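Local coordinates for 450aa long hypothetical fmu protein (Pyrococcus horikoshii, PDB 2YXL) that probably methylates cytosine at carbon 5 in RNA, using S-adenosyl-L-methionine as methyl donor, at residues Pro219-Ile224 / Ile242-Ala247; Leu66-Ile71 / Ala89-Val94; Glu426-Ala431 / Phe442-Glu447. All blocks are in the same frame, centred on the assembly; numbering follows the deposited sequence.

Interaction 1 of 3, residues Pro219-Ile224 / Ile242-Ala247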
loop_
_atom_site.group_PDB
_atom_site.type_symbol
_atom_site.label_atom_id
_atom_site.label_comp_id
_atom_site.label_asym_id
_atom_site.label_seq_id
_atom_site.Cartn_x
_atom_site.Cartn_y
_atom_site.Cartn_z
ATOM N N PRO A 219 -8.681 -18.733 -4.354
ATOM C CA PRO A 219 -7.978 -19.793 -3.626
ATOM C C PRO A 219 -6.455 -19.813 -3.801
ATOM O O PRO A 219 -5.778 -20.616 -3.152
ATOM C CB PRO A 219 -8.602 -21.076 -4.187
ATOM C CG PRO A 219 -9.916 -20.649 -4.747
ATOM C CD PRO A 219 -9.652 -19.295 -5.309
ATOM N N THR A 220 -5.922 -18.944 -4.659
ATOM C CA THR A 220 -4.470 -18.803 -4.783
ATOM C C THR A 220 -3.928 -17.705 -3.866
ATOM O O THR A 220 -2.711 -17.530 -3.746
ATOM C CB THR A 220 -4.021 -18.554 -6.239
ATOM O OG1 THR A 220 -4.834 -17.536 -6.830
ATOM C CG2 THR A 220 -4.130 -19.826 -7.057
ATOM N N ILE A 221 -4.840 -16.978 -3.220
ATOM C CA ILE A 221 -4.481 -15.949 -2.247
ATOM C C ILE A 221 -4.477 -16.520 -0.826
ATOM O O ILE A 221 -5.424 -17.197 -0.408
ATOM C CB ILE A 221 -5.421 -14.708 -2.347
ATOM C CG1 ILE A 221 -5.151 -13.917 -3.639
ATOM C CG2 ILE A 221 -5.305 -13.803 -1.110
ATOM C CD1 ILE A 221 -3.838 -13.125 -3.655
ATOM N N LEU A 222 -3.399 -16.250 -0.097
ATOM C CA LEU A 222 -3.277 -16.678 1.288
ATOM C C LEU A 222 -3.031 -15.488 2.189
ATOM O O LEU A 222 -2.232 -14.606 1.867
ATOM C CB LEU A 222 -2.130 -17.682 1.454
ATOM C CG LEU A 222 -2.049 -18.907 0.539
ATOM C CD1 LEU A 222 -0.708 -19.591 0.728
ATOM C CD2 LEU A 222 -3.200 -19.878 0.785
ATOM N N LYS A 223 -3.722 -15.464 3.322
ATOM C CA LYS A 223 -3.412 -14.503 4.368
ATOM C C LYS A 223 -2.540 -15.192 5.410
ATOM O O LYS A 223 -2.899 -16.248 5.933
ATOM C CB LYS A 223 -4.686 -13.910 4.974
ATOM C CG LYS A 223 -5.472 -13.047 3.983
ATOM C CD LYS A 223 -6.807 -12.562 4.550
ATOM C CE LYS A 223 -7.483 -11.543 3.608
ATOM N NZ LYS A 223 -8.033 -12.155 2.345
ATOM N N ILE A 224 -1.370 -14.615 5.665
ATOM C CA ILE A 224 -0.441 -15.150 6.655
ATOM C C ILE A 224 -0.231 -14.149 7.786
ATOM O O ILE A 224 -0.152 -12.943 7.551
ATOM C CB ILE A 224 0.914 -15.600 6.028
ATOM C CG1 ILE A 224 1.689 -14.415 5.436
ATOM C CG2 ILE A 224 0.685 -16.691 4.980
ATOM C CD1 ILE A 224 3.153 -14.711 5.124
ATOM N N ILE A 242 4.255 -14.232 -4.023
ATOM C CA ILE A 242 4.425 -12.789 -4.210
ATOM C C ILE A 242 3.392 -12.034 -3.365
ATOM O O ILE A 242 2.252 -12.485 -3.226
ATOM C CB ILE A 242 4.331 -12.387 -5.719
ATOM C CG1 ILE A 242 4.634 -10.895 -5.916
ATOM C CG2 ILE A 242 2.970 -12.782 -6.324
ATOM C CD1 ILE A 242 4.910 -10.486 -7.366
ATOM N N VAL A 243 3.794 -10.902 -2.791
ATOM C CA VAL A 243 2.887 -10.080 -1.985
ATOM C C VAL A 243 1.862 -9.389 -2.881
ATOM O O VAL A 243 2.220 -8.584 -3.736
ATOM C CB VAL A 243 3.646 -9.018 -1.135
ATOM C CG1 VAL A 243 2.672 -8.196 -0.291
ATOM C CG2 VAL A 243 4.682 -9.681 -0.237
ATOM N N GLN A 244 0.590 -9.721 -2.683
ATOM C CA GLN A 244 -0.505 -9.112 -3.433
ATOM C C GLN A 244 -1.801 -9.201 -2.638
ATOM O O GLN A 244 -2.098 -10.233 -2.037
ATOM C CB GLN A 244 -0.684 -9.788 -4.803
ATOM C CG GLN A 244 -1.781 -9.161 -5.660
ATOM C CD GLN A 244 -1.910 -9.774 -7.044
ATOM O OE1 GLN A 244 -2.201 -10.966 -7.192
ATOM N NE2 GLN A 244 -1.724 -8.949 -8.072
ATOM N N GLU A 245 -2.567 -8.114 -2.653
ATOM C CA GLU A 245 -3.885 -8.076 -2.031
ATOM C C GLU A 245 -4.884 -8.895 -2.831
ATOM O O GLU A 245 -4.737 -9.053 -4.045
ATOM C CB GLU A 245 -4.386 -6.634 -1.898
ATOM C CG GLU A 245 -3.525 -5.729 -1.014
ATOM C CD GLU A 245 -3.497 -6.151 0.455
ATOM O OE1 GLU A 245 -4.378 -6.920 0.905
ATOM O OE2 GLU A 245 -2.581 -5.699 1.171
ATOM N N GLU A 246 -5.899 -9.416 -2.141
ATOM C CA GLU A 246 -6.954 -10.201 -2.778
ATOM C C GLU A 246 -7.614 -9.432 -3.932
ATOM O O GLU A 246 -7.801 -9.979 -5.020
ATOM C CB GLU A 246 -8.000 -10.640 -1.746
ATOM C CG GLU A 246 -9.031 -11.630 -2.277
ATOM C CD GLU A 246 -10.189 -11.835 -1.321
ATOM O OE1 GLU A 246 -10.214 -12.877 -0.629
ATOM O OE2 GLU A 246 -11.069 -10.955 -1.242
ATOM N N ALA A 247 -7.946 -8.166 -3.683
ATOM C CA ALA A 247 -8.574 -7.300 -4.682
ATOM C C ALA A 247 -7.747 -7.173 -5.969
ATOM O O ALA A 247 -8.295 -7.175 -7.072
ATOM C CB ALA A 247 -8.861 -5.927 -4.089
#
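I221 and K223 of strand 221-225 touch Q244 and E246, where the four-stranded antiparallel sheet of the ferredoxin-like region leads into helix 246-255. The two strands involved are not direct neighbours: strand 186-191 runs between them in the antiparallel sheet, and no hydrogen bond joins the segments directly. The van der Waals contact falls to I221, which directs its two branches at the turn and at the first residue of the helix. Its CD1 lies 3.7 Å from Q244 O, while its CG2 meets E246 CB at 4.2 Å. With CG1 beside the backbone N (chi1 -71°), CG2 is turned anti to it, and this puts the two methyls on Q244 and E246 separately. Among the polar groups, Q244 O accepts a hydrogen bond from S188, and Q244 OE1 is bound by R190, both on the intervening strand. The Q244 side chain also lies about 4 Å from that of K273, a predicted S-adenosyl-L-methionine-binding residue, and about 5 Å from bound sinefungin. E246 is shared among several partners, with S215 at OE1 and both R217 and Y420 at OE2. K223 adds a long salt bridge, its side chain bending at the last torsion (chi4 72°) to hold NZ 3.8 Å from E246 OE1.

Interaction 2 of 3, residues Leu66-Ile71 / Ala89-Val94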
loop_
_atom_site.group_PDB
_atom_site.type_symbol
_atom_site.label_atom_id
_atom_site.label_comp_id
_atom_site.label_asym_id
_atom_site.label_seq_id
_atom_site.Cartn_x
_atom_site.Cartn_y
_atom_site.Cartn_z
ATOM N N LEU A 66 -1.859 13.533 13.760
ATOM C CA LEU A 66 -2.263 13.912 15.106
ATOM C C LEU A 66 -1.038 14.064 16.007
ATOM O O LEU A 66 -0.948 15.013 16.795
ATOM C CB LEU A 66 -3.260 12.896 15.669
ATOM C CG LEU A 66 -4.612 12.819 14.944
ATOM C CD1 LEU A 66 -5.345 11.513 15.252
ATOM C CD2 LEU A 66 -5.493 14.024 15.271
ATOM N N ILE A 67 -0.096 13.133 15.870
ATOM C CA ILE A 67 1.196 13.209 16.550
ATOM C C ILE A 67 1.915 14.529 16.220
ATOM O O ILE A 67 2.421 15.211 17.118
ATOM C CB ILE A 67 2.077 11.967 16.218
ATOM C CG1 ILE A 67 1.530 10.723 16.939
ATOM C CG2 ILE A 67 3.540 12.207 16.582
ATOM C CD1 ILE A 67 2.079 9.388 16.442
ATOM N N ASP A 68 1.926 14.890 14.936
ATOM C CA ASP A 68 2.547 16.132 14.470
ATOM C C ASP A 68 1.926 17.377 15.106
ATOM O O ASP A 68 2.652 18.291 15.501
ATOM C CB ASP A 68 2.505 16.231 12.937
ATOM C CG ASP A 68 3.455 15.244 12.246
ATOM O OD1 ASP A 68 4.250 14.562 12.938
ATOM O OD2 ASP A 68 3.407 15.154 10.999
ATOM N N LYS A 69 0.595 17.405 15.216
ATOM C CA LYS A 69 -0.103 18.503 15.902
ATOM C C LYS A 69 0.326 18.648 17.361
ATOM O O LYS A 69 0.411 19.767 17.872
ATOM C CB LYS A 69 -1.621 18.337 15.835
ATOM C CG LYS A 69 -2.236 18.680 14.489
ATOM C CD LYS A 69 -3.755 18.802 14.591
ATOM C CE LYS A 69 -4.430 18.566 13.244
ATOM N NZ LYS A 69 -3.989 19.536 12.198
ATOM N N VAL A 70 0.590 17.521 18.021
ATOM C CA VAL A 70 1.101 17.524 19.392
ATOM C C VAL A 70 2.524 18.080 19.432
ATOM O O VAL A 70 2.848 18.914 20.284
ATOM C CB VAL A 70 1.050 16.111 20.041
ATOM C CG1 VAL A 70 1.822 16.086 21.362
ATOM C CG2 VAL A 70 -0.395 15.665 20.255
ATOM N N ILE A 71 3.363 17.624 18.503
ATOM C CA ILE A 71 4.738 18.116 18.396
ATOM C C ILE A 71 4.764 19.635 18.214
ATOM O O ILE A 71 5.565 20.319 18.850
ATOM C CB ILE A 71 5.542 17.392 17.282
ATOM C CG1 ILE A 71 5.710 15.907 17.634
ATOM C CG2 ILE A 71 6.911 18.046 17.083
ATOM C CD1 ILE A 71 6.256 15.041 16.508
ATOM N N ALA A 89 12.405 10.892 15.644
ATOM C CA ALA A 89 12.577 10.645 17.076
ATOM C C ALA A 89 11.430 11.245 17.886
ATOM O O ALA A 89 10.908 10.599 18.802
ATOM C CB ALA A 89 13.914 11.171 17.563
ATOM N N LEU A 90 11.036 12.468 17.539
ATOM C CA LEU A 90 9.938 13.145 18.220
ATOM C C LEU A 90 8.620 12.381 18.047
ATOM O O LEU A 90 7.855 12.238 19.003
ATOM C CB LEU A 90 9.809 14.596 17.743
ATOM C CG LEU A 90 10.885 15.603 18.178
ATOM C CD1 LEU A 90 10.663 16.942 17.511
ATOM C CD2 LEU A 90 10.922 15.773 19.702
ATOM N N ARG A 91 8.378 11.869 16.842
ATOM C CA ARG A 91 7.184 11.067 16.564
ATOM C C ARG A 91 7.149 9.786 17.404
ATOM O O ARG A 91 6.117 9.433 17.980
ATOM C CB ARG A 91 7.091 10.732 15.072
ATOM C CG ARG A 91 6.631 11.894 14.207
ATOM C CD ARG A 91 6.814 11.615 12.722
ATOM N NE ARG A 91 6.128 12.623 11.912
ATOM C CZ ARG A 91 6.182 12.706 10.584
ATOM N NH1 ARG A 91 6.901 11.844 9.872
ATOM N NH2 ARG A 91 5.511 13.666 9.964
ATOM N N VAL A 92 8.289 9.109 17.472
ATOM C CA VAL A 92 8.443 7.899 18.261
ATOM C C VAL A 92 8.181 8.175 19.748
ATOM O O VAL A 92 7.432 7.434 20.403
ATOM C CB VAL A 92 9.849 7.279 18.040
ATOM C CG1 VAL A 92 10.175 6.232 19.102
ATOM C CG2 VAL A 92 9.949 6.678 16.640
ATOM N N ALA A 93 8.781 9.249 20.263
ATOM C CA ALA A 93 8.664 9.604 21.679
ATOM C C ALA A 93 7.246 10.017 22.074
ATOM O O ALA A 93 6.747 9.600 23.119
ATOM C CB ALA A 93 9.667 10.694 22.050
ATOM N N VAL A 94 6.605 10.830 21.237
ATOM C CA VAL A 94 5.236 11.290 21.489
ATOM C C VAL A 94 4.252 10.117 21.474
ATOM O O VAL A 94 3.374 10.026 22.333
ATOM C CB VAL A 94 4.805 12.405 20.490
ATOM C CG1 VAL A 94 3.294 12.649 20.542
ATOM C CG2 VAL A 94 5.568 13.700 20.776
#
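D68 and R91 meet in a two-pronged salt bridge between two crossing helices. The arginine presents itself side-on: its NE binds D68 OD1 at 2.9 Å, with an N-H...O angle of 166°, and its NH2 binds D68 OD2 at 2.8 Å. Each oxygen uses its syn lone pair, and the carboxylate and guanidinium planes are only 13° apart, so the two bonds hold the groups nearly coplanar and restrict their rotation. The remaining guanidinium nitrogen, NH1, pairs with E26, so the arginine is shared between two carboxylates, an arrangement that probably also steadies the ionised form of D68.

Beneath the ion pair lies an apolar layer. I67 CG2 packs against the start of the arginine chain, 3.8 Å from R91 CA. V94 spreads its branches, CG1 meeting V70 CG1 at 3.8 Å and CG2 touching I71 CG1. I71 extends CD1 to L90 CB, also at 3.8 Å. The short helical segments cross at 100°, their axes 9.7 Å apart at closest approach, which confines the contact to a compact patch. In this all-helical N-terminal region, helix 124-138 packs on L90, while helix 12-24 meets V92 on the side of helix 84-99 turned away from 66-71.

Interaction 3 of 3, residues Glu426-Ala431 / Phe442-Glu447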
loop_
_atom_site.group_PDB
_atom_site.type_symbol
_atom_site.label_atom_id
_atom_site.label_comp_id
_atom_site.label_asym_id
_atom_site.label_seq_id
_atom_site.Cartn_x
_atom_site.Cartn_y
_atom_site.Cartn_z
ATOM N N GLU A 426 -23.596 1.310 -12.622
ATOM C CA GLU A 426 -23.980 -0.095 -12.764
ATOM C C GLU A 426 -23.143 -0.829 -13.811
ATOM O O GLU A 426 -23.011 -0.372 -14.948
ATOM C CB GLU A 426 -25.477 -0.244 -13.060
ATOM C CG GLU A 426 -26.361 -0.166 -11.817
ATOM C CD GLU A 426 -27.647 -0.977 -11.937
ATOM O OE1 GLU A 426 -28.408 -1.022 -10.946
ATOM O OE2 GLU A 426 -27.901 -1.570 -13.009
ATOM N N GLY A 427 -22.591 -1.970 -13.409
ATOM C CA GLY A 427 -21.687 -2.746 -14.255
ATOM C C GLY A 427 -20.260 -2.700 -13.734
ATOM O O GLY A 427 -19.425 -3.528 -14.111
ATOM N N THR A 428 -19.987 -1.717 -12.875
ATOM C CA THR A 428 -18.683 -1.580 -12.233
ATOM C C THR A 428 -18.704 -2.226 -10.851
ATOM O O THR A 428 -19.765 -2.390 -10.245
ATOM C CB THR A 428 -18.232 -0.097 -12.107
ATOM O OG1 THR A 428 -19.108 0.616 -11.223
ATOM C CG2 THR A 428 -18.202 0.584 -13.473
ATOM N N MET A 429 -17.521 -2.577 -10.358
ATOM C CA MET A 429 -17.400 -3.312 -9.109
ATOM C C MET A 429 -16.459 -2.606 -8.143
ATOM O O MET A 429 -15.444 -2.044 -8.554
ATOM C CB MET A 429 -16.913 -4.734 -9.393
ATOM C CG MET A 429 -16.929 -5.672 -8.197
ATOM S SD MET A 429 -16.737 -7.396 -8.684
ATOM C CE MET A 429 -15.066 -7.412 -9.336
ATOM N N ARG A 430 -16.814 -2.633 -6.861
ATOM C CA ARG A 430 -15.979 -2.065 -5.808
ATOM C C ARG A 430 -15.734 -3.056 -4.671
ATOM O O ARG A 430 -16.638 -3.795 -4.271
ATOM C CB ARG A 430 -16.600 -0.784 -5.249
ATOM C CG ARG A 430 -16.362 0.455 -6.091
ATOM C CD ARG A 430 -16.972 1.673 -5.422
ATOM N NE ARG A 430 -16.553 2.921 -6.051
ATOM C CZ ARG A 430 -15.720 3.807 -5.506
ATOM N NH1 ARG A 430 -15.200 3.595 -4.302
ATOM N NH2 ARG A 430 -15.411 4.917 -6.166
ATOM N N ALA A 431 -14.501 -3.066 -4.172
ATOM C CA ALA A 431 -14.150 -3.773 -2.948
ATOM C C ALA A 431 -13.977 -2.751 -1.835
ATOM O O ALA A 431 -13.521 -1.627 -2.073
ATOM C CB ALA A 431 -12.873 -4.576 -3.136
ATOM N N PHE A 442 -11.428 -0.655 -7.243
ATOM C CA PHE A 442 -12.422 -0.357 -8.266
ATOM C C PHE A 442 -12.122 -1.117 -9.548
ATOM O O PHE A 442 -10.965 -1.247 -9.942
ATOM C CB PHE A 442 -12.471 1.146 -8.535
ATOM C CG PHE A 442 -13.483 1.546 -9.576
ATOM C CD1 PHE A 442 -14.842 1.583 -9.268
ATOM C CD2 PHE A 442 -13.075 1.892 -10.861
ATOM C CE1 PHE A 442 -15.774 1.954 -10.219
ATOM C CE2 PHE A 442 -14.003 2.267 -11.823
ATOM C CZ PHE A 442 -15.356 2.295 -11.501
ATOM N N TYR A 443 -13.182 -1.615 -10.183
ATOM C CA TYR A 443 -13.082 -2.403 -11.410
ATOM C C TYR A 443 -14.034 -1.861 -12.472
ATOM O O TYR A 443 -15.212 -1.606 -12.191
ATOM C CB TYR A 443 -13.442 -3.874 -11.146
ATOM C CG TYR A 443 -12.722 -4.528 -9.990
ATOM C CD1 TYR A 443 -13.128 -4.302 -8.676
ATOM C CD2 TYR A 443 -11.654 -5.400 -10.212
ATOM C CE1 TYR A 443 -12.481 -4.902 -7.614
ATOM C CE2 TYR A 443 -10.998 -6.012 -9.153
ATOM C CZ TYR A 443 -11.420 -5.757 -7.856
ATOM O OH TYR A 443 -10.785 -6.344 -6.792
ATOM N N ALA A 444 -13.528 -1.700 -13.693
ATOM C CA ALA A 444 -14.364 -1.349 -14.836
ATOM C C ALA A 444 -13.916 -2.126 -16.063
ATOM O O ALA A 444 -12.827 -1.889 -16.591
ATOM C CB ALA A 444 -14.313 0.137 -15.100
ATOM N N LEU A 445 -14.752 -3.066 -16.498
ATOM C CA LEU A 445 -14.449 -3.882 -17.665
ATOM C C LEU A 445 -15.148 -3.325 -18.903
ATOM O O LEU A 445 -16.354 -3.064 -18.895
ATOM C CB LEU A 445 -14.816 -5.354 -17.428
ATOM C CG LEU A 445 -14.322 -6.393 -18.446
ATOM C CD1 LEU A 445 -12.794 -6.482 -18.483
ATOM C CD2 LEU A 445 -14.928 -7.763 -18.163
ATOM N N LEU A 446 -14.366 -3.149 -19.962
ATOM C CA LEU A 446 -14.815 -2.472 -21.168
ATOM C C LEU A 446 -14.444 -3.302 -22.386
ATOM O O LEU A 446 -13.384 -3.923 -22.414
ATOM C CB LEU A 446 -14.152 -1.091 -21.261
ATOM C CG LEU A 446 -14.230 -0.206 -20.008
ATOM C CD1 LEU A 446 -12.973 0.640 -19.825
ATOM C CD2 LEU A 446 -15.486 0.656 -20.029
ATOM N N GLU A 447 -15.322 -3.326 -23.383
ATOM C CA GLU A 447 -14.986 -3.932 -24.669
ATOM C C GLU A 447 -15.494 -3.091 -25.833
ATOM O O GLU A 447 -16.495 -2.379 -25.707
ATOM C CB GLU A 447 -15.488 -5.383 -24.764
ATOM C CG GLU A 447 -16.975 -5.574 -25.054
ATOM C CD GLU A 447 -17.294 -6.962 -25.601
ATOM O OE1 GLU A 447 -18.352 -7.120 -26.250
ATOM O OE2 GLU A 447 -16.490 -7.897 -25.393
#
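M429 and Y443 form a hydrogen-bonded antiparallel pair, exchanging both backbone bonds across the contact. The bond from Y443 N to M429 O is 2.8 Å long; its return partner, from M429 N to Y443 O, measures 3.1 Å but is straighter at hydrogen, at 168°. M429 O has a second, weaker neighbour in F442 CA, a C-H...O contact. Beside this pair, R430 and F442 form the non-hydrogen-bonded pair.

The M429 and Y443 side chains share one face of the sheet. The methionine sets out with CG anti to its backbone nitrogen (chi1 -172°) and then bends at chi3, bringing its methyl over the tyrosine. CE sits 3.8 Å from the centroid of the Y443 ring, close to the ring normal but offset toward the rim, in a CH-pi contact. The sulfur approaches the same ring obliquely at longer range, giving the pair a Met-aromatic character as well. At its far end the tyrosine hydroxyl is probably hydrogen-bonded to the carbonyl oxygen of A247.

These strands belong to the antiparallel part of the mixed sheet in the class I methyltransferase domain: strand 441-447 continues the Rossmann-like sheet beside strand 383-389, and strand 429-431 pairs with it in turn.

On the face carrying R430 and F442, R430 CG meets the phenylalanine ring at its edge, 3.7 Å from F442 CD1. The guanidinium stands at 60° to that ring and is held by E398 and the carbonyl of I392. Farther along the ring, T428 CB approaches F442 CE1 at 3.7 Å, while T428 OG1 bonds back to L425 O. Helix 398-407 packs against the same aromatic side chain through E398 and I401, and its I401 also touches A444.

Following the chain from the N terminus, interaction 2 comes first, joining helices 47-75 and 84-99 across a 17-residue connection within the helical region. Interaction 1 opens only after that contact has closed and brings strand 221-225 against the turn that leads from strand 241-243 into helix 246-255, again across 17 residues. Interaction 3 comes last, bridging ten residues near the C terminus of the methyltransferase domain. The three loops therefore run in series, without nesting or crossing. In space, interaction 2 stands apart, about 22 Å from interaction 1 between nearest atoms. Interactions 1 and 3 touch through a probable hydrogen bond between A247 O and Y443 OH, linking the start of helix 246-255 to the C-terminal strand.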